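Long-range contacts in LYND (Lyngbya aestuarii, PDB 4V1T), which probably acts as a YcaO-type heterocyclase, using ATP and magnesium to cyclise side chains of a peptide substrate into azoline rings: residues 346-351 / 413-418; 407-412 / 637-642; 605-610 / 622-627. All coordinates share one frame; numbering follows the deposited sequence.

Interaction 1. Residues 346-351 / 413-418; sequences TTPEQT and DSQSKA. With ADP (adenosine-5'-diphosphate), chain L.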
loop_
_atom_site.group_PDB
_atom_site.type_symbol
_atom_site.label_atom_id
_atom_site.label_comp_id
_atom_site.label_asym_id
_atom_site.label_seq_id
_atom_site.Cartn_x
_atom_site.Cartn_y
_atom_site.Cartn_z
ATOM N N THR B 346 -3.916 -7.880 -18.864
ATOM C CA THR B 346 -3.126 -8.063 -17.660
ATOM C C THR B 346 -3.999 -7.929 -16.419
ATOM O O THR B 346 -5.159 -7.551 -16.508
ATOM C CB THR B 346 -1.962 -7.057 -17.593
ATOM O OG1 THR B 346 -1.058 -7.436 -16.541
ATOM C CG2 THR B 346 -2.470 -5.650 -17.356
ATOM N N THR B 347 -3.425 -8.255 -15.267
ATOM C CA THR B 347 -4.138 -8.202 -13.998
ATOM C C THR B 347 -4.255 -6.760 -13.527
ATOM O O THR B 347 -3.377 -5.944 -13.805
ATOM C CB THR B 347 -3.421 -9.013 -12.906
ATOM O OG1 THR B 347 -2.154 -8.412 -12.611
ATOM C CG2 THR B 347 -3.201 -10.443 -13.358
ATOM N N PRO B 348 -5.326 -6.446 -12.785
ATOM C CA PRO B 348 -5.475 -5.076 -12.285
ATOM C C PRO B 348 -4.378 -4.696 -11.298
ATOM O O PRO B 348 -4.082 -3.511 -11.128
ATOM C CB PRO B 348 -6.860 -5.086 -11.617
ATOM C CG PRO B 348 -7.121 -6.510 -11.301
ATOM C CD PRO B 348 -6.442 -7.313 -12.372
ATOM N N GLU B 349 -3.760 -5.689 -10.666
ATOM C CA GLU B 349 -2.669 -5.428 -9.738
ATOM C C GLU B 349 -1.393 -5.023 -10.474
ATOM O O GLU B 349 -0.628 -4.191 -9.995
ATOM C CB GLU B 349 -2.412 -6.653 -8.854
ATOM C CG GLU B 349 -3.553 -6.954 -7.889
ATOM C CD GLU B 349 -4.356 -8.187 -8.261
ATOM O OE1 GLU B 349 -4.777 -8.315 -9.427
ATOM O OE2 GLU B 349 -4.581 -9.029 -7.374
ATOM N N GLN B 350 -1.158 -5.621 -11.635
ATOM C CA GLN B 350 -0.051 -5.202 -12.484
ATOM C C GLN B 350 -0.294 -3.776 -12.975
ATOM O O GLN B 350 0.604 -2.934 -12.918
ATOM C CB GLN B 350 0.107 -6.148 -13.679
ATOM C CG GLN B 350 1.150 -5.709 -14.698
ATOM C CD GLN B 350 2.563 -5.707 -14.154
ATOM O OE1 GLN B 350 2.855 -5.091 -13.136
ATOM N NE2 GLN B 350 3.457 -6.405 -14.841
ATOM N N THR B 351 -1.505 -3.515 -13.456
ATOM C CA THR B 351 -1.879 -2.182 -13.966
ATOM C C THR B 351 -1.632 -1.128 -12.895
ATOM O O THR B 351 -1.034 -0.089 -13.160
ATOM C CB THR B 351 -3.353 -2.141 -14.389
ATOM O OG1 THR B 351 -3.598 -3.160 -15.365
ATOM C CG2 THR B 351 -3.736 -0.761 -14.970
ATOM N N ASP B 413 -11.956 -5.908 -5.016
ATOM C CA ASP B 413 -11.247 -4.713 -4.589
ATOM C C ASP B 413 -10.199 -4.261 -5.608
ATOM O O ASP B 413 -10.077 -3.079 -5.907
ATOM C CB ASP B 413 -10.572 -4.954 -3.244
ATOM C CG ASP B 413 -10.196 -3.669 -2.565
ATOM O OD1 ASP B 413 -11.083 -3.062 -1.928
ATOM O OD2 ASP B 413 -9.025 -3.266 -2.672
ATOM N N SER B 414 -9.436 -5.215 -6.123
ATOM C CA SER B 414 -8.348 -4.906 -7.044
ATOM C C SER B 414 -8.876 -4.290 -8.329
ATOM O O SER B 414 -8.277 -3.377 -8.876
ATOM C CB SER B 414 -7.533 -6.164 -7.356
ATOM O OG SER B 414 -8.356 -7.175 -7.909
ATOM N N GLN B 415 -10.012 -4.786 -8.800
ATOM C CA GLN B 415 -10.609 -4.274 -10.033
ATOM C C GLN B 415 -11.099 -2.832 -9.859
ATOM O O GLN B 415 -10.931 -1.994 -10.742
ATOM C CB GLN B 415 -11.762 -5.177 -10.484
ATOM C CG GLN B 415 -12.420 -4.746 -11.798
ATOM C CD GLN B 415 -11.430 -4.661 -12.946
ATOM O OE1 GLN B 415 -10.666 -5.593 -13.193
ATOM N NE2 GLN B 415 -11.435 -3.539 -13.649
ATOM N N SER B 416 -11.708 -2.549 -8.714
ATOM C CA SER B 416 -12.220 -1.217 -8.447
ATOM C C SER B 416 -11.086 -0.235 -8.303
ATOM O O SER B 416 -11.188 0.917 -8.729
ATOM C CB SER B 416 -13.076 -1.213 -7.185
ATOM O OG SER B 416 -13.581 0.084 -6.931
ATOM N N LYS B 417 -10.002 -0.696 -7.694
ATOM C CA LYS B 417 -8.801 0.111 -7.536
ATOM C C LYS B 417 -8.222 0.499 -8.894
ATOM O O LYS B 417 -7.964 1.678 -9.164
ATOM C CB LYS B 417 -7.761 -0.660 -6.725
ATOM C CG LYS B 417 -6.653 0.198 -6.157
ATOM C CD LYS B 417 -5.663 -0.661 -5.387
ATOM C CE LYS B 417 -4.709 0.169 -4.545
ATOM N NZ LYS B 417 -3.876 -0.704 -3.665
ATOM N N ALA B 418 -8.028 -0.495 -9.758
ATOM C CA ALA B 418 -7.533 -0.254 -11.114
ATOM C C ALA B 418 -8.500 0.614 -11.911
ATOM O O ALA B 418 -8.091 1.470 -12.695
ATOM C CB ALA B 418 -7.319 -1.572 -11.826
HETATM P PB ADP L . -16.798 3.470 -16.746
HETATM O O1B ADP L . -16.603 4.022 -18.135
HETATM O O2B ADP L . -18.179 2.939 -16.491
HETATM O O3B ADP L . -16.282 4.390 -15.682
HETATM P PA ADP L . -14.968 1.556 -15.545
HETATM O O1A ADP L . -15.011 0.051 -15.617
HETATM O O2A ADP L . -15.316 2.239 -14.235
HETATM O O3A ADP L . -15.851 2.156 -16.762
HETATM O "O5'" ADP L . -13.499 2.016 -15.974
HETATM C "C5'" ADP L . -13.067 3.350 -15.793
HETATM C "C4'" ADP L . -11.875 3.584 -16.706
HETATM O "O4'" ADP L . -10.750 2.833 -16.254
HETATM C "C3'" ADP L . -12.151 3.112 -18.122
HETATM O "O3'" ADP L . -11.515 4.013 -19.020
HETATM C "C2'" ADP L . -11.499 1.756 -18.238
HETATM O "O2'" ADP L . -10.975 1.508 -19.545
HETATM C "C1'" ADP L . -10.375 1.852 -17.225
HETATM N N9 ADP L . -10.119 0.540 -16.587
HETATM C C8 ADP L . -10.965 -0.149 -15.791
HETATM N N7 ADP L . -10.390 -1.304 -15.373
HETATM C C5 ADP L . -9.159 -1.356 -15.903
HETATM C C6 ADP L . -8.028 -2.303 -15.864
HETATM N N6 ADP L . -8.142 -3.442 -15.143
HETATM N N1 ADP L . -6.913 -1.995 -16.560
HETATM C C2 ADP L . -6.811 -0.859 -17.273
HETATM N N3 ADP L . -7.806 0.051 -17.351
HETATM C C4 ADP L . -8.981 -0.140 -16.706
#

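Interaction 2. Residues 407-412 / 637-642; sequences SGKGKT and AVTEVN. With MG (magnesium ion), chain N; ADP (adenosine-5'-diphosphate), chain L.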
loop_
_atom_site.group_PDB
_atom_site.type_symbol
_atom_site.label_atom_id
_atom_site.label_comp_id
_atom_site.label_asym_id
_atom_site.label_seq_id
_atom_site.Cartn_x
_atom_site.Cartn_y
_atom_site.Cartn_z
ATOM N N SER B 407 -13.869 7.834 -10.285
ATOM C CA SER B 407 -14.269 6.774 -9.383
ATOM C C SER B 407 -14.022 5.413 -10.005
ATOM O O SER B 407 -14.020 5.271 -11.229
ATOM C CB SER B 407 -15.753 6.932 -9.030
ATOM O OG SER B 407 -16.152 5.942 -8.098
ATOM N N GLY B 408 -13.844 4.415 -9.145
ATOM C CA GLY B 408 -13.637 3.048 -9.572
ATOM C C GLY B 408 -14.740 2.146 -9.059
ATOM O O GLY B 408 -15.321 2.397 -7.996
ATOM N N LYS B 409 -15.035 1.096 -9.823
ATOM C CA LYS B 409 -16.059 0.121 -9.460
ATOM C C LYS B 409 -15.541 -1.272 -9.791
ATOM O O LYS B 409 -14.746 -1.439 -10.716
ATOM C CB LYS B 409 -17.353 0.392 -10.215
ATOM C CG LYS B 409 -17.203 0.322 -11.732
ATOM C CD LYS B 409 -18.514 0.632 -12.461
ATOM C CE LYS B 409 -18.337 0.521 -13.969
ATOM N NZ LYS B 409 -19.620 0.691 -14.698
ATOM N N GLY B 410 -15.988 -2.275 -9.044
ATOM C CA GLY B 410 -15.565 -3.627 -9.314
ATOM C C GLY B 410 -16.276 -4.716 -8.547
ATOM O O GLY B 410 -16.888 -4.490 -7.502
ATOM N N LYS B 411 -16.176 -5.919 -9.092
ATOM C CA LYS B 411 -16.621 -7.130 -8.431
ATOM C C LYS B 411 -15.674 -7.483 -7.304
ATOM O O LYS B 411 -16.041 -8.183 -6.363
ATOM C CB LYS B 411 -16.653 -8.272 -9.440
ATOM C CG LYS B 411 -17.291 -9.546 -8.955
ATOM C CD LYS B 411 -17.386 -10.540 -10.097
ATOM C CE LYS B 411 -17.452 -11.965 -9.596
ATOM N NZ LYS B 411 -18.349 -12.775 -10.451
ATOM N N THR B 412 -14.435 -7.016 -7.426
ATOM C CA THR B 412 -13.408 -7.234 -6.418
ATOM C C THR B 412 -12.728 -5.912 -6.093
ATOM O O THR B 412 -12.880 -4.923 -6.816
ATOM C CB THR B 412 -12.346 -8.241 -6.905
ATOM O OG1 THR B 412 -11.605 -7.674 -7.996
ATOM C CG2 THR B 412 -13.010 -9.537 -7.356
ATOM N N ALA B 637 -22.953 -2.912 -15.224
ATOM C CA ALA B 637 -24.152 -2.161 -14.883
ATOM C C ALA B 637 -24.392 -2.167 -13.381
ATOM O O ALA B 637 -24.574 -1.124 -12.754
ATOM C CB ALA B 637 -25.358 -2.741 -15.611
ATOM N N VAL B 638 -24.369 -3.355 -12.801
ATOM C CA VAL B 638 -24.765 -3.518 -11.412
ATOM C C VAL B 638 -23.705 -3.002 -10.439
ATOM O O VAL B 638 -24.042 -2.610 -9.323
ATOM C CB VAL B 638 -25.098 -4.990 -11.122
ATOM C CG1 VAL B 638 -23.825 -5.846 -10.981
ATOM C CG2 VAL B 638 -25.946 -5.083 -9.895
ATOM N N THR B 639 -22.432 -3.003 -10.847
ATOM C CA THR B 639 -21.378 -2.434 -10.006
ATOM C C THR B 639 -21.379 -0.907 -10.124
ATOM O O THR B 639 -20.887 -0.199 -9.242
ATOM C CB THR B 639 -19.978 -2.977 -10.363
ATOM O OG1 THR B 639 -19.757 -2.856 -11.765
ATOM C CG2 THR B 639 -19.839 -4.434 -9.954
ATOM N N GLU B 640 -21.943 -0.394 -11.208
ATOM C CA GLU B 640 -22.072 1.047 -11.350
ATOM C C GLU B 640 -23.173 1.584 -10.418
ATOM O O GLU B 640 -23.059 2.706 -9.907
ATOM C CB GLU B 640 -22.375 1.437 -12.809
ATOM C CG GLU B 640 -21.904 2.843 -13.153
ATOM C CD GLU B 640 -21.934 3.142 -14.633
ATOM O OE1 GLU B 640 -23.031 3.406 -15.188
ATOM O OE2 GLU B 640 -20.842 3.118 -15.238
ATOM N N VAL B 641 -24.230 0.798 -10.194
ATOM C CA VAL B 641 -25.300 1.253 -9.305
ATOM C C VAL B 641 -24.742 1.244 -7.897
ATOM O O VAL B 641 -25.066 2.126 -7.103
ATOM C CB VAL B 641 -26.629 0.426 -9.400
ATOM C CG1 VAL B 641 -26.913 -0.003 -10.823
ATOM C CG2 VAL B 641 -26.620 -0.781 -8.501
ATOM N N ASN B 642 -23.902 0.248 -7.598
ATOM C CA ASN B 642 -23.160 0.209 -6.339
ATOM C C ASN B 642 -22.356 1.483 -6.179
ATOM O O ASN B 642 -22.440 2.166 -5.158
ATOM C CB ASN B 642 -22.197 -0.987 -6.286
ATOM C CG ASN B 642 -22.907 -2.320 -6.149
ATOM O OD1 ASN B 642 -24.077 -2.388 -5.781
ATOM N ND2 ASN B 642 -22.183 -3.402 -6.432
HETATM MG MG MG N . -20.023 3.652 -17.028
HETATM P PB ADP L . -16.798 3.470 -16.746
HETATM O O1B ADP L . -16.603 4.022 -18.135
HETATM O O2B ADP L . -18.179 2.939 -16.491
HETATM O O3B ADP L . -16.282 4.390 -15.682
HETATM P PA ADP L . -14.968 1.556 -15.545
HETATM O O1A ADP L . -15.011 0.051 -15.617
HETATM O O2A ADP L . -15.316 2.239 -14.235
HETATM O O3A ADP L . -15.851 2.156 -16.762
HETATM O "O5'" ADP L . -13.499 2.016 -15.974
HETATM C "C5'" ADP L . -13.067 3.350 -15.793
HETATM C "C4'" ADP L . -11.875 3.584 -16.706
HETATM O "O4'" ADP L . -10.750 2.833 -16.254
HETATM C "C3'" ADP L . -12.151 3.112 -18.122
HETATM O "O3'" ADP L . -11.515 4.013 -19.020
HETATM C "C2'" ADP L . -11.499 1.756 -18.238
HETATM O "O2'" ADP L . -10.975 1.508 -19.545
HETATM C "C1'" ADP L . -10.375 1.852 -17.225
HETATM N N9 ADP L . -10.119 0.540 -16.587
HETATM C C8 ADP L . -10.965 -0.149 -15.791
HETATM N N7 ADP L . -10.390 -1.304 -15.373
HETATM C C5 ADP L . -9.159 -1.356 -15.903
HETATM C C6 ADP L . -8.028 -2.303 -15.864
HETATM N N6 ADP L . -8.142 -3.442 -15.143
HETATM N N1 ADP L . -6.913 -1.995 -16.560
HETATM C C2 ADP L . -6.811 -0.859 -17.273
HETATM N N3 ADP L . -7.806 0.051 -17.351
HETATM C C4 ADP L . -8.981 -0.140 -16.706
HETATM O O HOH W 1 -20.669 1.711 -17.560
HETATM O O HOH W 2 -18.881 -2.570 -6.299
HETATM O O HOH W 3 -22.155 4.185 -17.547
HETATM O O HOH W 4 -19.709 3.743 -19.061
#

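Interaction 3. Residues 605-610 / 622-627; sequences AFAGVS and LGFGAH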
loop_
_atom_site.group_PDB
_atom_site.type_symbol
_atom_site.label_atom_id
_atom_site.label_comp_id
_atom_site.label_asym_id
_atom_site.label_seq_id
_atom_site.Cartn_x
_atom_site.Cartn_y
_atom_site.Cartn_z
ATOM N N ALA B 605 -26.407 -5.127 -23.661
ATOM C CA ALA B 605 -26.325 -3.892 -22.916
ATOM C C ALA B 605 -27.435 -3.917 -21.888
ATOM O O ALA B 605 -28.549 -4.368 -22.176
ATOM C CB ALA B 605 -26.480 -2.696 -23.843
ATOM N N PHE B 606 -27.136 -3.436 -20.692
ATOM C CA PHE B 606 -28.087 -3.524 -19.600
ATOM C C PHE B 606 -28.169 -2.256 -18.769
ATOM O O PHE B 606 -27.242 -1.449 -18.745
ATOM C CB PHE B 606 -27.715 -4.700 -18.704
ATOM C CG PHE B 606 -27.726 -6.019 -19.411
ATOM C CD1 PHE B 606 -28.887 -6.775 -19.471
ATOM C CD2 PHE B 606 -26.580 -6.502 -20.018
ATOM C CE1 PHE B 606 -28.902 -7.996 -20.123
ATOM C CE2 PHE B 606 -26.588 -7.723 -20.668
ATOM C CZ PHE B 606 -27.749 -8.468 -20.726
ATOM N N ALA B 607 -29.300 -2.098 -18.090
ATOM C CA ALA B 607 -29.473 -1.061 -17.084
ATOM C C ALA B 607 -29.783 -1.708 -15.742
ATOM O O ALA B 607 -30.751 -2.449 -15.610
ATOM C CB ALA B 607 -30.587 -0.119 -17.479
ATOM N N GLY B 608 -28.944 -1.436 -14.751
ATOM C CA GLY B 608 -29.247 -1.792 -13.380
ATOM C C GLY B 608 -30.105 -0.697 -12.776
ATOM O O GLY B 608 -29.843 0.474 -12.987
ATOM N N VAL B 609 -31.134 -1.077 -12.033
ATOM C CA VAL B 609 -32.037 -0.104 -11.438
ATOM C C VAL B 609 -32.312 -0.507 -9.996
ATOM O O VAL B 609 -32.443 -1.686 -9.685
ATOM C CB VAL B 609 -33.359 0.003 -12.229
ATOM C CG1 VAL B 609 -34.290 1.039 -11.610
ATOM C CG2 VAL B 609 -33.080 0.355 -13.683
ATOM N N SER B 610 -32.396 0.485 -9.118
ATOM C CA SER B 610 -32.628 0.219 -7.717
ATOM C C SER B 610 -33.279 1.398 -7.017
ATOM O O SER B 610 -32.843 2.540 -7.155
ATOM C CB SER B 610 -31.310 -0.135 -7.017
ATOM O OG SER B 610 -31.502 -0.199 -5.615
ATOM N N LEU B 622 -29.427 4.203 -10.940
ATOM C CA LEU B 622 -29.253 3.241 -11.993
ATOM C C LEU B 622 -27.832 3.287 -12.547
ATOM O O LEU B 622 -27.085 4.244 -12.317
ATOM C CB LEU B 622 -30.299 3.475 -13.080
ATOM C CG LEU B 622 -30.529 4.930 -13.449
ATOM C CD1 LEU B 622 -29.430 5.372 -14.377
ATOM C CD2 LEU B 622 -31.887 5.123 -14.095
ATOM N N GLY B 623 -27.460 2.234 -13.258
ATOM C CA GLY B 623 -26.112 2.088 -13.773
ATOM C C GLY B 623 -26.150 1.246 -15.024
ATOM O O GLY B 623 -27.042 0.414 -15.188
ATOM N N PHE B 624 -25.187 1.468 -15.911
ATOM C CA PHE B 624 -25.211 0.846 -17.230
ATOM C C PHE B 624 -23.929 0.107 -17.540
ATOM O O PHE B 624 -22.882 0.351 -16.926
ATOM C CB PHE B 624 -25.419 1.904 -18.299
ATOM C CG PHE B 624 -26.426 2.934 -17.938
ATOM C CD1 PHE B 624 -27.758 2.602 -17.827
ATOM C CD2 PHE B 624 -26.038 4.247 -17.731
ATOM C CE1 PHE B 624 -28.689 3.563 -17.512
ATOM C CE2 PHE B 624 -26.960 5.212 -17.419
ATOM C CZ PHE B 624 -28.290 4.872 -17.314
ATOM N N GLY B 625 -24.020 -0.791 -18.510
ATOM C CA GLY B 625 -22.876 -1.561 -18.956
ATOM C C GLY B 625 -23.207 -2.294 -20.239
ATOM O O GLY B 625 -24.334 -2.741 -20.436
ATOM N N ALA B 626 -22.225 -2.392 -21.122
ATOM C CA ALA B 626 -22.351 -3.185 -22.330
ATOM C C ALA B 626 -21.036 -3.899 -22.576
ATOM O O ALA B 626 -19.969 -3.374 -22.272
ATOM C CB ALA B 626 -22.717 -2.305 -23.525
ATOM N N HIS B 627 -21.125 -5.109 -23.113
ATOM C CA HIS B 627 -19.948 -5.926 -23.363
ATOM C C HIS B 627 -20.362 -7.061 -24.282
ATOM O O HIS B 627 -21.552 -7.347 -24.394
ATOM C CB HIS B 627 -19.391 -6.474 -22.046
ATOM C CG HIS B 627 -17.957 -6.891 -22.121
ATOM N ND1 HIS B 627 -17.571 -8.190 -22.364
ATOM C CD2 HIS B 627 -16.815 -6.181 -21.976
ATOM C CE1 HIS B 627 -16.252 -8.264 -22.367
ATOM N NE2 HIS B 627 -15.769 -7.058 -22.137
#

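Interaction 1. Residues 346-351 / 413-418
The carbonyl oxygen of Ser414 is approached by two groups. Ala418 N gives it the usual helical hydrogen bond at 3.0 Å, and Pro348 CB rests against it at 3.5 Å. The same Pro348 CB meets Ala418 CB at 3.6 Å, so one edge of the proline ring sits on the first turn of helix 413-429. Pro348 CG lies beside Ser414 OG, 3.7 Å away. Glu349 comes alongside. Its CG lies next to the backbone N (chi1 -67°), and the bend at chi2 (108°) lays the carboxylate carbon CD 3.9 Å from Ser414 CB. This is van der Waals contact. Glu349 also packs on Asp413 of the second subunit, so an alanine here would probably take away the carboxylate's share of the cover on Ser414 CB and that contact between subunits. Thr347 caps helix 348-355, its OG1 accepting from Gln350 N. Gln415 folds at chi2 (57°), and its NE2 gives a weak hydrogen bond of 3.0 Å to ADP N7. Thr351 OG1, hydrogen-bonded to Asn536 OD1, lies 3.7 Å from ADP N1. The two helix starts thus form part of the adenine end of the nucleotide pocket in the YcaO domain.

Interaction 2. Residues 407-412 / 637-642
The carboxylate of Glu640 is met from above its plane by Lys409, whose NZ reaches OE2 at 2.8 Å, 49° out of that plane, in a salt bridge. Glu640 OE2 also binds a magnesium ion at 2.0 Å. The other oxygen, Glu640 OE1, takes a hydrogen bond from a metal-bound water at 2.6 Å and another from Phe624 N. Lys409 gets there as a straight rod. Its CG takes the position between the backbone N and the carbonyl carbon (chi1 60°), and the chain is extended from there on. On the way Lys409 CD passes Thr639 OG1 at 3.8 Å, the two side chains crossing at about a right angle. This is the phosphate end of the YcaO nucleotide site: ADP O2B, Glu640 OE2, three waters and one further atom ligate the magnesium. Lys409 NZ adds a weak hydrogen bond of 3.2 Å to ADP O2B and another bond to Arg636 O. The lysine therefore ties together strand 406-410, helix 630-649 and the nucleotide. Thr639 OG1 is held within its own helix, chiefly by Leu635 O, with Arg636 O also in hydrogen-bonding reach. The methyl Thr639 CG2 packs on Gly410 O at 3.8 Å.

Interaction 3. Residues 605-610 / 622-627
Phe624 and Ala607 face each other in a non-hydrogen-bonded pair of an antiparallel hairpin. Ala607 CB meets the ring at its edge, in the ring plane, 3.9 Å from Phe624 CD1. The ring reaches this place because Phe624 CG stands beside the backbone N (chi1 -42°). On the same face of the sheet Ala605 CB touches Ala626 CB at 3.8 Å, and Val609 CG2 lies 4.2 Å from Leu622 CB. These three pairs make a row of apolar contacts along the hairpin.

The other face is different. Phe606 is opposite Gly625, and Gly608 is opposite Gly623, so Phe606 supplies the side chain of these two pairs. The backbones of both pairs are joined by two hydrogen bonds each. Phe606 N gives to Gly625 O at 2.9 Å, and Gly625 N returns a bond to Phe606 O at 3.3 Å. Gly608 N reaches Gly623 O at 2.7 Å, and Gly623 N reaches Gly608 O at 3.0 Å.

Strand 605-612 is the middle one of three, with 590-596 bonded along its other edge. Phe624 packs against helix 538-561 through Glu551, Val555 and Trp558. Phe606 packs against Ala633 and Ile634 of helix 630-649, and its ring meets that of Tyr689.

How the interactions relate
Interaction 1 is a surface contact near the second subunit, while interactions 2 and 3 are buried. Interactions 1 and 2 share the ADP, one at the adenine and the other at the phosphates. Strand 406-410 runs directly into helix 413-429, and Ser416 of interaction 1 packs on Gly408 and Gly410. Interaction 3 is nested within the loop closed by interaction 2. Strand 621-626 leads into helix 630-649, and the Glu640 to Phe624 N bond connects the two contacts. The chemistry changes with place: van der Waals packing of two helix starts in interaction 1, charge and metal in interaction 2, backbone pairing and apolar contacts in interaction 3.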